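Local coordinates for uncharacterized protein (Parabacteroides merdae, PDB 4R7F) that is of unknown function but is built of three immunoglobulin-like beta-sandwich domains, the first probably related to a plug protein of the type 9 secretion system, at residues F110-Q119 and F131-E139; T152-H160 and Y212-A220. All coordinates share one frame; numbering follows the deposited sequence. Where two conformers were deposited one is given.

Interaction 1 of 2, residues F110-Q119 and F131-E139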
ATOM      1  N   PHE A 110       0.232  29.934  -2.910  1.00 46.35           N
ATOM      2  CA  PHE A 110       0.756  30.014  -1.558  1.00 46.61           C
ATOM      3  C   PHE A 110       2.231  30.363  -1.593  1.00 47.34           C
ATOM      4  O   PHE A 110       2.955  29.916  -2.469  1.00 42.36           O
ATOM      5  CB  PHE A 110       0.571  28.679  -0.839  1.00 45.30           C
ATOM      6  CG  PHE A 110      -0.842  28.177  -0.858  1.00 38.46           C
ATOM      7  CD1 PHE A 110      -1.817  28.824  -0.152  1.00 37.80           C
ATOM      8  CD2 PHE A 110      -1.184  27.055  -1.591  1.00 38.17           C
ATOM      9  CE1 PHE A 110      -3.120  28.379  -0.181  1.00 41.49           C
ATOM     10  CE2 PHE A 110      -2.474  26.589  -1.600  1.00 39.52           C
ATOM     11  CZ  PHE A 110      -3.447  27.262  -0.902  1.00 38.05           C
ATOM     12  N   LYS A 111       2.666  31.146  -0.618  1.00 39.01           N
ATOM     13  CA  LYS A 111       4.036  31.564  -0.540  1.00 39.27           C
ATOM     14  C   LYS A 111       4.834  30.786   0.480  1.00 43.43           C
ATOM     15  O   LYS A 111       6.043  30.845   0.435  1.00 50.24           O
ATOM     16  CB  LYS A 111       4.104  33.039  -0.168  1.00 42.84           C
ATOM     17  CG  LYS A 111       3.655  33.963  -1.270  1.00 46.71           C
ATOM     18  CD  LYS A 111       3.657  35.389  -0.780  1.00 55.57           C
ATOM     19  CE  LYS A 111       3.341  36.313  -1.937  1.00 69.81           C
ATOM     20  NZ  LYS A 111       3.119  37.685  -1.434  1.00 82.94           N
ATOM     21  N   VAL A 112       4.182  30.109   1.430  1.00 43.77           N
ATOM     22  CA  VAL A 112       4.912  29.417   2.510  1.00 35.80           C
ATOM     23  C   VAL A 112       4.258  28.079   2.791  1.00 39.75           C
ATOM     24  O   VAL A 112       3.112  27.833   2.427  1.00 32.04           O
ATOM     25  CB  VAL A 112       4.968  30.212   3.845  1.00 34.94           C
ATOM     26  CG1 VAL A 112       5.814  31.494   3.712  1.00 35.88           C
ATOM     27  CG2 VAL A 112       3.563  30.527   4.337  1.00 42.79           C
ATOM     28  N   SER A 113       4.993  27.218   3.469  1.00 31.05           N
ATOM     29  CA  SER A 113       4.458  25.946   3.838  1.00 36.68           C
ATOM     30  C   SER A 113       3.598  26.104   5.084  1.00 29.05           C
ATOM     31  O   SER A 113       3.530  27.176   5.677  1.00 31.93           O
ATOM     32  CB  SER A 113       5.610  24.976   4.088  1.00 29.34           C
ATOM     33  OG  SER A 113       6.292  25.308   5.267  1.00 26.28           O
ATOM     34  N   GLY A 114       2.987  25.013   5.508  1.00 31.18           N
ATOM     35  CA  GLY A 114       2.270  24.993   6.787  1.00 32.56           C
ATOM     36  C   GLY A 114       0.842  24.524   6.639  1.00 37.35           C
ATOM     37  O   GLY A 114       0.448  23.942   5.601  1.00 31.23           O
ATOM     38  N   ASN A 115       0.065  24.796   7.684  1.00 29.39           N
ATOM     39  CA  ASN A 115      -1.323  24.390   7.746  1.00 26.24           C
ATOM     40  C   ASN A 115      -2.238  25.507   7.203  1.00 30.10           C
ATOM     41  O   ASN A 115      -2.089  26.670   7.598  1.00 37.83           O
ATOM     42  CB  ASN A 115      -1.664  24.074   9.185  1.00 23.40           C
ATOM     43  CG  ASN A 115      -1.068  22.761   9.656  1.00 30.22           C
ATOM     44  OD1 ASN A 115      -0.701  21.909   8.848  1.00 23.17           O
ATOM     45  ND2 ASN A 115      -0.935  22.607  10.975  1.00 36.28           N
ATOM     46  N   TYR A 116      -3.156  25.162   6.315  1.00 27.21           N
ATOM     47  CA  TYR A 116      -4.119  26.146   5.752  1.00 32.89           C
ATOM     48  C   TYR A 116      -5.573  25.755   6.031  1.00 37.47           C
ATOM     49  O   TYR A 116      -5.941  24.580   5.929  1.00 34.06           O
ATOM     50  CB  TYR A 116      -3.947  26.321   4.241  1.00 31.91           C
ATOM     51  CG  TYR A 116      -2.682  27.051   3.853  1.00 36.20           C
ATOM     52  CD1 TYR A 116      -1.488  26.369   3.641  1.00 35.97           C
ATOM     53  CD2 TYR A 116      -2.674  28.417   3.717  1.00 36.98           C
ATOM     54  CE1 TYR A 116      -0.321  27.043   3.327  1.00 35.35           C
ATOM     55  CE2 TYR A 116      -1.517  29.093   3.393  1.00 37.57           C
ATOM     56  CZ  TYR A 116      -0.352  28.405   3.202  1.00 37.80           C
ATOM     57  OH  TYR A 116       0.761  29.104   2.866  1.00 33.21           O
ATOM     58  N   ALA A 117      -6.383  26.754   6.401  1.00 31.47           N
ATOM     59  CA  ALA A 117      -7.796  26.584   6.591  1.00 28.20           C
ATOM     60  C   ALA A 117      -8.564  27.497   5.649  1.00 37.64           C
ATOM     61  O   ALA A 117      -8.382  28.721   5.634  1.00 42.02           O
ATOM     62  CB  ALA A 117      -8.165  26.856   8.020  1.00 28.32           C
ATOM     63  N   ILE A 118      -9.425  26.874   4.848  1.00 37.42           N
ATOM     64  CA  ILE A 118     -10.236  27.567   3.862  1.00 34.43           C
ATOM     65  C   ILE A 118     -11.620  27.751   4.439  1.00 32.68           C
ATOM     66  O   ILE A 118     -12.330  26.771   4.641  1.00 32.69           O
ATOM     67  CB  ILE A 118     -10.344  26.764   2.549  1.00 34.78           C
ATOM     68  CG1 ILE A 118      -8.970  26.561   1.931  1.00 35.91           C
ATOM     69  CG2 ILE A 118     -11.231  27.480   1.563  1.00 38.56           C
ATOM     70  CD1 ILE A 118      -8.107  27.805   1.881  1.00 39.75           C
ATOM     71  N   GLN A 119     -12.016  28.992   4.716  1.00 32.08           N
ATOM     72  CA  GLN A 119     -13.339  29.230   5.291  1.00 35.64           C
ATOM     73  C   GLN A 119     -14.214  29.740   4.187  1.00 37.63           C
ATOM     74  O   GLN A 119     -13.827  30.653   3.490  1.00 37.69           O
ATOM     75  CB  GLN A 119     -13.271  30.237   6.405  1.00 40.89           C
ATOM     76  CG  GLN A 119     -12.189  29.904   7.376  1.00 36.82           C
ATOM     77  CD  GLN A 119     -12.548  30.292   8.766  1.00 40.32           C
ATOM     78  OE1 GLN A 119     -12.322  31.424   9.198  1.00 37.97           O
ATOM     79  NE2 GLN A 119     -13.120  29.346   9.488  1.00 38.78           N
ATOM     80  N   PHE A 131     -18.573  26.540   6.182  1.00 36.86           N
ATOM     81  CA  PHE A 131     -17.679  25.419   6.457  1.00 29.02           C
ATOM     82  C   PHE A 131     -16.233  25.867   6.406  1.00 32.56           C
ATOM     83  O   PHE A 131     -15.920  26.892   5.845  1.00 37.02           O
ATOM     84  CB  PHE A 131     -17.936  24.249   5.519  1.00 30.04           C
ATOM     85  CG  PHE A 131     -17.408  24.422   4.115  1.00 32.98           C
ATOM     86  CD1 PHE A 131     -16.068  24.217   3.831  1.00 33.42           C
ATOM     87  CD2 PHE A 131     -18.272  24.708   3.071  1.00 39.86           C
ATOM     88  CE1 PHE A 131     -15.579  24.323   2.545  1.00 33.74           C
ATOM     89  CE2 PHE A 131     -17.796  24.815   1.773  1.00 43.49           C
ATOM     90  CZ  PHE A 131     -16.457  24.629   1.509  1.00 39.71           C
ATOM     91  N   THR A 132     -15.386  25.082   7.036  1.00 34.70           N
ATOM     92  CA  THR A 132     -13.946  25.187   6.971  1.00 35.92           C
ATOM     93  C   THR A 132     -13.391  23.895   6.355  1.00 33.06           C
ATOM     94  O   THR A 132     -13.807  22.805   6.720  1.00 34.84           O
ATOM     95  CB  THR A 132     -13.429  25.380   8.394  1.00 32.83           C
ATOM     96  OG1 THR A 132     -14.048  26.544   8.919  1.00 36.16           O
ATOM     97  CG2 THR A 132     -11.948  25.568   8.438  1.00 39.66           C
ATOM     98  N   ALA A 133     -12.500  24.018   5.377  1.00 34.16           N
ATOM     99  CA  ALA A 133     -11.774  22.873   4.829  1.00 27.26           C
ATOM    100  C   ALA A 133     -10.288  23.056   5.051  1.00 30.31           C
ATOM    101  O   ALA A 133      -9.736  24.106   4.755  1.00 32.98           O
ATOM    102  CB  ALA A 133     -12.049  22.710   3.371  1.00 33.83           C
ATOM    103  N   CYS A 134      -9.650  22.034   5.611  1.00 30.43           N
ATOM    104  CA  CYS A 134      -8.278  22.138   6.096  1.00 30.16           C
ATOM    105  C   CYS A 134      -7.353  21.171   5.346  1.00 34.71           C
ATOM    106  O   CYS A 134      -7.708  20.009   5.138  1.00 33.56           O
ATOM    107  CB  CYS A 134      -8.235  21.785   7.587  1.00 29.80           C
ATOM    108  SG  CYS A 134      -8.832  23.048   8.705  1.00 33.53           S
ATOM    109  N   PHE A 135      -6.165  21.658   4.976  1.00 32.60           N
ATOM    110  CA  PHE A 135      -5.147  20.875   4.291  1.00 28.47           C
ATOM    111  C   PHE A 135      -3.791  21.476   4.623  1.00 30.46           C
ATOM    112  O   PHE A 135      -3.689  22.589   5.169  1.00 29.76           O
ATOM    113  CB  PHE A 135      -5.364  20.850   2.767  1.00 32.03           C
ATOM    114  CG  PHE A 135      -5.255  22.197   2.113  1.00 28.57           C
ATOM    115  CD1 PHE A 135      -6.368  23.014   1.989  1.00 37.76           C
ATOM    116  CD2 PHE A 135      -4.030  22.665   1.644  1.00 36.37           C
ATOM    117  CE1 PHE A 135      -6.261  24.274   1.412  1.00 42.55           C
ATOM    118  CE2 PHE A 135      -3.905  23.926   1.077  1.00 41.89           C
ATOM    119  CZ  PHE A 135      -5.027  24.729   0.959  1.00 45.37           C
ATOM    120  N   SER A 136      -2.744  20.738   4.310  1.00 28.99           N
ATOM    121  CA  SER A 136      -1.417  21.222   4.606  1.00 33.74           C
ATOM    122  C   SER A 136      -0.560  21.291   3.343  1.00 31.14           C
ATOM    123  O   SER A 136      -0.766  20.541   2.379  1.00 30.95           O
ATOM    124  CB  SER A 136      -0.750  20.307   5.625  1.00 32.10           C
ATOM    125  OG  SER A 136      -1.434  20.298   6.875  1.00 25.89           O
ATOM    126  N   VAL A 137       0.419  22.174   3.395  1.00 26.60           N
ATOM    127  CA  VAL A 137       1.347  22.381   2.312  1.00 32.04           C
ATOM    128  C   VAL A 137       2.749  22.149   2.830  1.00 32.75           C
ATOM    129  O   VAL A 137       3.192  22.848   3.769  1.00 26.71           O
ATOM    130  CB  VAL A 137       1.240  23.809   1.809  1.00 40.19           C
ATOM    131  CG1 VAL A 137       2.347  24.101   0.812  1.00 40.51           C
ATOM    132  CG2 VAL A 137      -0.138  24.036   1.193  1.00 37.80           C
ATOM    133  N   VAL A 138       3.428  21.144   2.248  1.00 33.45           N
ATOM    134  CA  VAL A 138       4.764  20.719   2.704  1.00 26.87           C
ATOM    135  C   VAL A 138       5.888  21.219   1.764  1.00 29.91           C
ATOM    136  O   VAL A 138       5.711  21.267   0.553  1.00 30.65           O
ATOM    137  CB  VAL A 138       4.830  19.181   2.944  1.00 32.44           C
ATOM    138  CG1 VAL A 138       4.448  18.352   1.721  1.00 27.92           C
ATOM    139  CG2 VAL A 138       6.197  18.760   3.446  1.00 32.93           C
ATOM    140  N   GLU A 139       6.989  21.675   2.363  1.00 31.68           N
ATOM    141  CA  GLU A 139       8.279  21.883   1.678  1.00 33.14           C
ATOM    142  C   GLU A 139       9.180  20.765   2.140  1.00 34.86           C
ATOM    143  O   GLU A 139       9.766  20.827   3.204  1.00 37.12           O
ATOM    144  CB  GLU A 139       8.891  23.265   1.974  1.00 35.95           C
ATOM    145  CG  GLU A 139       8.920  23.660   3.446  1.00 53.58           C
ATOM    146  CD  GLU A 139       9.443  25.065   3.707  1.00 45.78           C
ATOM    147  OE1 GLU A 139      10.522  25.385   3.180  1.00 44.28           O
ATOM    148  OE2 GLU A 139       8.789  25.822   4.470  1.00 40.20           O
TER
HETATM  149  O   HOH W   1       7.789  28.166   3.919  1.00 33.67           O

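Interaction 2 of 2, residues T152-H160 and Y212-A220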
ATOM      1  N   THR A 152       4.617  -4.133  20.327  1.00 31.76           N
ATOM      2  CA  THR A 152       4.832  -2.833  20.934  1.00 29.94           C
ATOM      3  C   THR A 152       5.606  -2.989  22.206  1.00 35.18           C
ATOM      4  O   THR A 152       5.931  -4.096  22.629  1.00 33.07           O
ATOM      5  CB  THR A 152       3.497  -2.135  21.268  1.00 33.75           C
ATOM      6  OG1 THR A 152       2.971  -2.638  22.504  1.00 33.50           O
ATOM      7  CG2 THR A 152       2.500  -2.344  20.143  1.00 32.26           C
ATOM      8  N   ASP A 153       5.892  -1.862  22.821  1.00 34.25           N
ATOM      9  CA  ASP A 153       6.589  -1.857  24.085  1.00 35.96           C
ATOM     10  C   ASP A 153       5.747  -2.302  25.255  1.00 39.37           C
ATOM     11  O   ASP A 153       6.320  -2.636  26.281  1.00 42.55           O
ATOM     12  CB  ASP A 153       7.101  -0.456  24.374  1.00 45.47           C
ATOM     13  CG  ASP A 153       8.114   0.009  23.354  1.00 43.44           C
ATOM     14  OD1 ASP A 153       8.790  -0.867  22.739  1.00 54.06           O
ATOM     15  OD2 ASP A 153       8.219   1.254  23.204  1.00 43.69           O
ATOM     16  N   ILE A 154       4.415  -2.308  25.120  1.00 36.41           N
ATOM     17  CA  ILE A 154       3.543  -2.680  26.237  1.00 36.44           C
ATOM     18  C   ILE A 154       2.809  -3.981  26.046  1.00 41.27           C
ATOM     19  O   ILE A 154       2.179  -4.476  26.986  1.00 40.95           O
ATOM     20  CB  ILE A 154       2.494  -1.585  26.564  1.00 36.64           C
ATOM     21  CG1 ILE A 154       1.497  -1.403  25.409  1.00 41.37           C
ATOM     22  CG2 ILE A 154       3.216  -0.282  26.889  1.00 36.33           C
ATOM     23  CD1 ILE A 154       0.438  -0.354  25.682  1.00 40.84           C
ATOM     24  N   ASP A 155       2.819  -4.497  24.826  1.00 35.61           N
ATOM     25  CA  ASP A 155       2.244  -5.797  24.546  1.00 31.30           C
ATOM     26  C   ASP A 155       2.796  -6.375  23.227  1.00 33.49           C
ATOM     27  O   ASP A 155       3.619  -5.736  22.544  1.00 34.73           O
ATOM     28  CB  ASP A 155       0.715  -5.736  24.562  1.00 34.57           C
ATOM     29  CG  ASP A 155       0.110  -4.908  23.392  1.00 40.48           C
ATOM     30  OD1 ASP A 155       0.873  -4.377  22.546  1.00 32.27           O
ATOM     31  OD2 ASP A 155      -1.158  -4.813  23.327  1.00 38.37           O
ATOM     32  N   THR A 156       2.354  -7.578  22.892  1.00 33.36           N
ATOM     33  CA  THR A 156       2.870  -8.307  21.743  1.00 40.18           C
ATOM     34  C   THR A 156       1.721  -8.890  20.930  1.00 37.68           C
ATOM     35  O   THR A 156       1.144  -9.890  21.290  1.00 36.28           O
ATOM     36  CB  THR A 156       3.831  -9.433  22.182  1.00 38.10           C
ATOM     37  OG1 THR A 156       4.895  -8.854  22.939  1.00 35.85           O
ATOM     38  CG2 THR A 156       4.416 -10.184  20.961  1.00 33.77           C
ATOM     39  N   ASN A 157       1.412  -8.236  19.818  1.00 41.68           N
ATOM     40  CA  ASN A 157       0.370  -8.682  18.917  1.00 38.49           C
ATOM     41  C   ASN A 157      -0.915  -9.016  19.692  1.00 40.05           C
ATOM     42  O   ASN A 157      -1.422 -10.142  19.646  1.00 40.78           O
ATOM     43  CB  ASN A 157       0.879  -9.862  18.087  1.00 41.65           C
ATOM     44  CG  ASN A 157       2.115  -9.510  17.268  1.00 41.10           C
ATOM     45  OD1 ASN A 157       2.336  -8.367  16.859  1.00 41.62           O
ATOM     46  ND2 ASN A 157       2.948 -10.477  17.081  1.00 38.94           N
ATOM     47  N   GLN A 158      -1.386  -8.031  20.452  1.00 34.92           N
ATOM     48  CA  GLN A 158      -2.651  -8.148  21.181  0.50 33.12           C
ATOM     49  C   GLN A 158      -3.585  -7.078  20.657  1.00 36.05           C
ATOM     50  O   GLN A 158      -4.212  -7.264  19.583  1.00 30.15           O
ATOM     51  CB  GLN A 158      -2.463  -8.054  22.696  0.50 33.01           C
ATOM     52  CG  GLN A 158      -2.011  -9.366  23.328  0.50 34.40           C
ATOM     53  CD  GLN A 158      -2.991 -10.490  23.114  0.50 35.95           C
ATOM     54  OE1 GLN A 158      -4.205 -10.293  23.165  0.50 42.74           O
ATOM     55  NE2 GLN A 158      -2.470 -11.683  22.873  0.50 46.99           N
ATOM     56  N   SER A 159      -3.648  -5.931  21.308  1.00 35.64           N
ATOM     57  CA  SER A 159      -4.604  -4.914  20.934  1.00 37.15           C
ATOM     58  C   SER A 159      -4.018  -3.571  20.518  1.00 31.93           C
ATOM     59  O   SER A 159      -4.755  -2.613  20.387  1.00 27.39           O
ATOM     60  CB  SER A 159      -5.538  -4.704  22.120  1.00 33.68           C
ATOM     61  OG  SER A 159      -4.740  -4.511  23.254  1.00 38.18           O
ATOM     62  N   HIS A 160      -2.716  -3.470  20.285  1.00 34.32           N
ATOM     63  CA  HIS A 160      -2.158  -2.158  19.959  1.00 31.41           C
ATOM     64  C   HIS A 160      -1.270  -2.185  18.739  1.00 31.84           C
ATOM     65  O   HIS A 160      -0.869  -3.251  18.257  1.00 30.37           O
ATOM     66  CB  HIS A 160      -1.345  -1.620  21.129  1.00 34.81           C
ATOM     67  CG  HIS A 160      -2.152  -1.340  22.346  1.00 31.70           C
ATOM     68  ND1 HIS A 160      -2.446  -2.305  23.283  1.00 34.58           N
ATOM     69  CD2 HIS A 160      -2.716  -0.194  22.791  1.00 31.66           C
ATOM     70  CE1 HIS A 160      -3.161  -1.762  24.252  1.00 39.23           C
ATOM     71  NE2 HIS A 160      -3.321  -0.475  23.985  1.00 33.61           N
ATOM     72  N   TYR A 212      10.412   4.012  20.224  1.00 37.44           N
ATOM     73  CA  TYR A 212      10.200   3.522  21.596  1.00 32.07           C
ATOM     74  C   TYR A 212       9.480   4.550  22.476  1.00 33.65           C
ATOM     75  O   TYR A 212       9.601   4.557  23.683  1.00 33.91           O
ATOM     76  CB  TYR A 212      11.517   3.079  22.246  1.00 32.89           C
ATOM     77  CG  TYR A 212      12.336   2.106  21.400  1.00 37.10           C
ATOM     78  CD1 TYR A 212      11.820   0.855  21.039  1.00 36.80           C
ATOM     79  CD2 TYR A 212      13.612   2.427  20.981  1.00 35.84           C
ATOM     80  CE1 TYR A 212      12.545  -0.022  20.271  1.00 34.57           C
ATOM     81  CE2 TYR A 212      14.354   1.541  20.203  1.00 41.10           C
ATOM     82  CZ  TYR A 212      13.820   0.316  19.862  1.00 37.50           C
ATOM     83  OH  TYR A 212      14.574  -0.590  19.136  1.00 48.01           O
ATOM     84  N   ASN A 213       8.694   5.390  21.850  1.00 34.78           N
ATOM     85  CA  ASN A 213       7.988   6.441  22.543  1.00 34.64           C
ATOM     86  C   ASN A 213       6.629   5.933  22.972  1.00 28.14           C
ATOM     87  O   ASN A 213       5.839   5.484  22.155  1.00 29.72           O
ATOM     88  CB  ASN A 213       7.838   7.632  21.608  1.00 32.48           C
ATOM     89  CG  ASN A 213       7.423   8.873  22.318  1.00 41.45           C
ATOM     90  OD1 ASN A 213       6.391   8.888  23.022  1.00 50.95           O
ATOM     91  ND2 ASN A 213       8.216   9.937  22.157  1.00 38.70           N
ATOM     92  N   ARG A 214       6.361   6.002  24.269  1.00 30.79           N
ATOM     93  CA  ARG A 214       5.160   5.423  24.812  1.00 29.17           C
ATOM     94  C   ARG A 214       3.907   6.069  24.204  1.00 33.94           C
ATOM     95  O   ARG A 214       2.902   5.399  23.991  1.00 34.65           O
ATOM     96  CB  ARG A 214       5.174   5.532  26.323  1.00 30.81           C
ATOM     97  CG  ARG A 214       3.926   5.069  27.029  1.00 38.19           C
ATOM     98  CD  ARG A 214       3.807   3.555  27.078  1.00 38.47           C
ATOM     99  NE  ARG A 214       2.534   3.194  27.711  1.00 41.31           N
ATOM    100  CZ  ARG A 214       1.342   3.311  27.121  1.00 39.13           C
ATOM    101  NH1 ARG A 214       1.224   3.769  25.894  1.00 38.08           N
ATOM    102  NH2 ARG A 214       0.252   2.952  27.753  1.00 45.45           N
ATOM    103  N   ASN A 215       3.973   7.354  23.885  1.00 27.90           N
ATOM    104  CA  ASN A 215       2.807   8.064  23.345  1.00 29.38           C
ATOM    105  C   ASN A 215       2.488   7.631  21.928  1.00 30.12           C
ATOM    106  O   ASN A 215       1.455   8.001  21.420  1.00 31.53           O
ATOM    107  CB  ASN A 215       3.063   9.576  23.320  1.00 32.50           C
ATOM    108  CG  ASN A 215       3.600  10.077  24.639  1.00 38.09           C
ATOM    109  OD1 ASN A 215       2.854  10.172  25.571  1.00 35.33           O
ATOM    110  ND2 ASN A 215       4.925  10.322  24.736  1.00 43.50           N
ATOM    111  N   LEU A 216       3.408   6.920  21.268  1.00 29.10           N
ATOM    112  CA  LEU A 216       3.210   6.537  19.892  1.00 29.35           C
ATOM    113  C   LEU A 216       2.582   5.166  19.766  1.00 27.34           C
ATOM    114  O   LEU A 216       2.574   4.581  18.680  1.00 31.49           O
ATOM    115  CB  LEU A 216       4.504   6.639  19.098  1.00 31.46           C
ATOM    116  CG  LEU A 216       4.869   8.065  18.732  1.00 34.50           C
ATOM    117  CD1 LEU A 216       6.205   8.092  18.039  1.00 35.31           C
ATOM    118  CD2 LEU A 216       3.809   8.709  17.864  1.00 42.22           C
ATOM    119  N   ILE A 217       2.004   4.692  20.866  1.00 28.29           N
ATOM    120  CA  ILE A 217       1.274   3.449  20.892  1.00 28.40           C
ATOM    121  C   ILE A 217      -0.219   3.760  20.862  1.00 27.41           C
ATOM    122  O   ILE A 217      -0.753   4.421  21.735  1.00 29.05           O
ATOM    123  CB  ILE A 217       1.607   2.616  22.135  1.00 30.34           C
ATOM    124  CG1 ILE A 217       3.097   2.288  22.156  1.00 30.03           C
ATOM    125  CG2 ILE A 217       0.820   1.319  22.098  1.00 34.60           C
ATOM    126  CD1 ILE A 217       3.532   1.441  23.338  1.00 32.61           C
ATOM    127  N   PHE A 218      -0.884   3.270  19.835  1.00 25.28           N
ATOM    128  CA  PHE A 218      -2.278   3.570  19.569  1.00 25.65           C
ATOM    129  C   PHE A 218      -3.073   2.317  19.758  1.00 29.34           C
ATOM    130  O   PHE A 218      -2.557   1.235  19.490  1.00 25.05           O
ATOM    131  CB  PHE A 218      -2.427   3.939  18.119  1.00 23.54           C
ATOM    132  CG  PHE A 218      -1.933   5.289  17.791  1.00 21.17           C
ATOM    133  CD1 PHE A 218      -0.602   5.491  17.469  1.00 23.08           C
ATOM    134  CD2 PHE A 218      -2.807   6.347  17.722  1.00 27.17           C
ATOM    135  CE1 PHE A 218      -0.132   6.749  17.128  1.00 27.70           C
ATOM    136  CE2 PHE A 218      -2.351   7.621  17.412  1.00 29.86           C
ATOM    137  CZ  PHE A 218      -1.003   7.819  17.114  1.00 29.81           C
ATOM    138  N   PRO A 219      -4.344   2.437  20.148  1.00 33.23           N
ATOM    139  CA  PRO A 219      -5.150   1.193  20.056  1.00 34.11           C
ATOM    140  C   PRO A 219      -5.364   0.803  18.599  1.00 32.61           C
ATOM    141  O   PRO A 219      -5.499   1.676  17.729  1.00 25.72           O
ATOM    142  CB  PRO A 219      -6.467   1.570  20.726  1.00 34.56           C
ATOM    143  CG  PRO A 219      -6.491   3.070  20.687  1.00 37.65           C
ATOM    144  CD  PRO A 219      -5.075   3.527  20.798  1.00 29.14           C
ATOM    145  N   ALA A 220      -5.368  -0.497  18.332  1.00 30.18           N
ATOM    146  CA  ALA A 220      -5.301  -0.980  16.968  1.00 25.76           C
ATOM    147  C   ALA A 220      -6.606  -0.877  16.221  1.00 27.11           C
ATOM    148  O   ALA A 220      -6.621  -0.813  14.976  1.00 24.69           O
ATOM    149  CB  ALA A 220      -4.763  -2.398  16.923  1.00 29.45           C
TER
HETATM  150  O   HOH W   2       7.358   2.960  25.083  1.00 43.58           O

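Interaction 1 of 2, residues F110-Q119 and F131-E139
The ring of F135 lies against Y116, whose CB sits over one face in a CH-pi contact, 4.1 Å from the F135 ring centroid. The Y116 and F135 rings are near parallel (18°) yet slid apart, barely overlapping. F135 can lean across because CG stands between its backbone N and carbonyl carbon (chi1 63°). F110 CZ then meets the ring at its edge, 3.5 Å from F135 CZ, and I118 CG1 touches F135 CE1 at 3.6 Å. V137 CG2 rests 3.6 Å from Y116 CD1, while Y116 OH donates to V112 O from above the carbonyl plane. Beneath these side chains runs an antiparallel hairpin, with paired backbone bonds at G114/V137, Y116/F135 and I118/A133.

Polar links lie on the other face: S136 OG donates to N115 OD1 (2.7 Å), which Y379 also binds, and Q119 NE2 reaches T132 OG1 in its amide plane. At the hairpin's end S113 OG donates to the anti lone pair of E139 OE2 (2.7 Å), an oxygen that also takes a water and a salt bridge from R389. With an alanine at E139, R389 would probably lose this counter-charge and S113 OG its acceptor.

The chemistry implies a hairpin with an apolar face turned to I39 and I41 of strand 39-46, inside the sandwich, and hydrogen bonds among the polar side chains of its other face and at its end.

Interaction 2 of 2, residues T152-H160 and Y212-A220
T152 OG1 is gripped twice: it donates to D155 OD1 (2.7 Å) and accepts from I154 N in an ST turn, while T152 CB touches I217 CD1. The turn presents I154, whose CG1 stands between the backbone N and carbonyl carbon (chi1 65°), as a wedge between two flat groups. I154 CD1 lies over the centre of the H160 ring, 4.0 Å above its plane, and also over the R214 guanidinium, a face shared with I154 CG2, 3.6 Å from R214 NE. I217 meets I154 tip to tip, CD1 to CG2 at 4.0 Å, and lays its own CG2 against H160 CB. The imidazole is held by its ND1, which donates in the ring plane to D155 OD2 (2.8 Å).

Backbone pairing is brief: H160 and P219 form a non-hydrogen-bonded antiparallel pair, and beside it A220 N donates to S159 O (3.0 Å), tilted from the carbonyl plane. At the far end a water bridges D153 OD2 and Y212 O, and Y212 OH bonds K170 and N206 of the second subunit.

With one direct hydrogen bond between the segments, the loop appears to owe its shape in part to its own polar bonds, and its seat largely to van der Waals contact, I217 foremost.

How the interactions relate
The two contacts show how one fold type treats its interior and its margin differently. Interaction 1 is buried and joins two neighbouring strands of a hairpin in the first sandwich, where backbone pairing is continuous and aromatic and aliphatic side chains share the inner face. Interaction 2 is partly buried and lies at one end of the next sandwich, fastening the loop between strands 143-149 and 160-168 onto strand 207-219 with little backbone pairing, aliphatic contacts and a bridging water. They share no element and follow one another along the chain. The centres of interaction 1 and interaction 2 are about 31 Å apart. Interaction 1 reaches R389 and L390 near the chain's end, whereas interaction 2 reaches the second subunit.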